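Local coordinates for protein carboxylesterase SOBER1 (Arabidopsis thaliana, PDB 6AVX) that hydrolyses carboxylic esters with short acyl chains, shows phospholipase A2 activity and restrains the plant hypersensitive response to a bacterial effector, at residues H194-N198 / K199-Y203. The protein carries 1 engineered substitution. Residues are numbered along the deposited sequence; the frame is centred on the assembly and turned at random.
Sequences HSISN and KELKY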
loop_
_atom_site.group_PDB
_atom_site.type_symbol
_atom_site.label_atom_id
_atom_site.label_comp_id
_atom_site.label_asym_id
_atom_site.label_seq_id
_atom_site.Cartn_x
_atom_site.Cartn_y
_atom_site.Cartn_z
ATOM N N HIS A 194 -10.726 -0.153 11.495
ATOM C CA HIS A 194 -10.131 -0.806 10.335
ATOM C C HIS A 194 -11.060 -0.641 9.139
ATOM O O HIS A 194 -11.748 -1.565 8.716
ATOM C CB HIS A 194 -9.883 -2.275 10.630
ATOM C CG HIS A 194 -8.938 -2.911 9.674
ATOM N ND1 HIS A 194 -7.613 -2.548 9.602
ATOM C CD2 HIS A 194 -9.129 -3.862 8.733
ATOM C CE1 HIS A 194 -7.016 -3.260 8.657
ATOM N NE2 HIS A 194 -7.913 -4.075 8.131
ATOM N N SER A 195 -11.088 0.578 8.615
ATOM C CA SER A 195 -11.950 0.904 7.488
ATOM C C SER A 195 -11.387 2.158 6.852
ATOM O O SER A 195 -10.453 2.773 7.367
ATOM C CB SER A 195 -13.399 1.134 7.938
ATOM O OG SER A 195 -13.485 2.267 8.779
ATOM N N ILE A 196 -11.983 2.531 5.725
ATOM C CA ILE A 196 -11.633 3.749 5.008
ATOM C C ILE A 196 -12.721 4.778 5.238
ATOM O O ILE A 196 -13.902 4.482 5.034
ATOM C CB ILE A 196 -11.512 3.485 3.502
ATOM C CG1 ILE A 196 -10.421 2.455 3.235
ATOM C CG2 ILE A 196 -11.239 4.805 2.750
ATOM C CD1 ILE A 196 -10.293 2.075 1.779
ATOM N N SER A 197 -12.332 5.989 5.587
ATOM C CA SER A 197 -13.289 7.086 5.620
ATOM C C SER A 197 -13.121 7.985 4.401
ATOM O O SER A 197 -12.043 8.069 3.806
ATOM C CB SER A 197 -13.122 7.915 6.883
ATOM O OG SER A 197 -11.937 8.672 6.822
ATOM N N ASN A 198 -14.208 8.657 4.020
ATOM C CA ASN A 198 -14.131 9.551 2.872
ATOM C C ASN A 198 -13.146 10.680 3.124
ATOM O O ASN A 198 -12.413 11.077 2.215
ATOM C CB ASN A 198 -15.516 10.086 2.510
ATOM C CG ASN A 198 -16.355 9.064 1.749
ATOM O OD1 ASN A 198 -15.833 8.088 1.201
ATOM N ND2 ASN A 198 -17.662 9.297 1.697
ATOM N N LYS A 199 -13.068 11.181 4.355
ATOM C CA LYS A 199 -12.113 12.246 4.635
ATOM C C LYS A 199 -10.680 11.754 4.461
ATOM O O LYS A 199 -9.802 12.507 4.022
ATOM C CB LYS A 199 -12.329 12.817 6.036
ATOM C CG LYS A 199 -12.037 11.856 7.178
ATOM C CD LYS A 199 -12.384 12.479 8.532
ATOM C CE LYS A 199 -13.893 12.614 8.741
ATOM N NZ LYS A 199 -14.605 11.296 8.732
ATOM N N GLU A 200 -10.422 10.502 4.834
ATOM C CA GLU A 200 -9.108 9.903 4.632
ATOM C C GLU A 200 -8.747 9.870 3.148
ATOM O O GLU A 200 -7.605 10.175 2.765
ATOM C CB GLU A 200 -9.163 8.501 5.236
ATOM C CG GLU A 200 -7.907 7.720 5.174
ATOM C CD GLU A 200 -8.116 6.300 5.678
ATOM O OE1 GLU A 200 -7.097 5.626 5.973
ATOM O OE2 GLU A 200 -9.277 5.851 5.795
ATOM N N LEU A 201 -9.716 9.539 2.295
ATOM C CA LEU A 201 -9.491 9.544 0.854
ATOM C C LEU A 201 -9.257 10.956 0.335
ATOM O O LEU A 201 -8.405 11.166 -0.534
ATOM C CB LEU A 201 -10.674 8.898 0.126
ATOM C CG LEU A 201 -10.894 7.412 0.397
ATOM C CD1 LEU A 201 -12.126 6.940 -0.325
ATOM C CD2 LEU A 201 -9.666 6.613 -0.038
ATOM N N LYS A 202 -10.012 11.939 0.835
ATOM C CA LYS A 202 -9.805 13.307 0.372
ATOM C C LYS A 202 -8.405 13.795 0.718
ATOM O O LYS A 202 -7.799 14.564 -0.035
ATOM C CB LYS A 202 -10.834 14.244 1.005
ATOM C CG LYS A 202 -12.277 13.949 0.690
ATOM C CD LYS A 202 -12.589 14.030 -0.767
ATOM C CE LYS A 202 -14.092 13.871 -0.983
ATOM N NZ LYS A 202 -14.459 13.924 -2.413
ATOM N N TYR A 203 -7.888 13.402 1.877
ATOM C CA TYR A 203 -6.532 13.794 2.240
ATOM C C TYR A 203 -5.505 13.143 1.324
ATOM O O TYR A 203 -4.532 13.792 0.904
ATOM C CB TYR A 203 -6.266 13.404 3.686
ATOM C CG TYR A 203 -5.047 14.054 4.277
ATOM C CD1 TYR A 203 -5.121 15.340 4.792
ATOM C CD2 TYR A 203 -3.823 13.398 4.339
ATOM C CE1 TYR A 203 -4.020 15.956 5.348
ATOM C CE2 TYR A 203 -2.713 14.009 4.898
ATOM C CZ TYR A 203 -2.821 15.291 5.391
ATOM O OH TYR A 203 -1.731 15.913 5.949
HETATM O O HOH W 1 -7.825 3.190 6.462
HETATM O O HOH W 2 -12.233 9.300 9.654
#
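Ser197 OG is gripped by two partners: it accepts the backbone N-H of Glu200, N to OG 3.1 Å, and shares a hydrogen bond with a water that also accepts from Lys199 NZ. The reciprocal bond, Ser197 N to Glu200 OE2 at 3.1 Å, completes a capping box at the start of helix 198-212, the last helix of this alpha/beta-hydrolase fold. Serine suits the N-cap because its short hydroxyl, set between backbone N and carbonyl carbon (chi1 72°), reaches an amide of the first turn, where the i-4 helical pattern has not yet begun.

Glutamate suits the third helical position: with CG anti to the backbone N (chi1 -178°) and the chain extended, its carboxylate lies alongside the incoming loop, and OE2 receives the Ser197 N-H nearly along its C-O axis. The other oxygen, OE1, takes a short bond of 2.6 Å from a water that also donates to Ser195 O, so the carboxylate of this buried residue holds the loop at two points, one directly and one through water. The nearby helix N-terminus would be expected to favour its negative charge. Glu200 also packs on Leu131 and Ser157 of the central sheet.

This loop carries His194, the histidine of the probable charge relay, whose ND1 is hydrogen-bonded to Asp162 OD2; the box begins three residues further on. Regular helical bonding follows, with Lys202 N 2.9 Å from Asn198 O, while Lys202 NZ reaches Gln27 O. Apolar packing comes from the branched side chains of Ile196 and Leu201, which cross at about a right angle, Ile196 CG2 lying 3.5 Å from Leu201 CG.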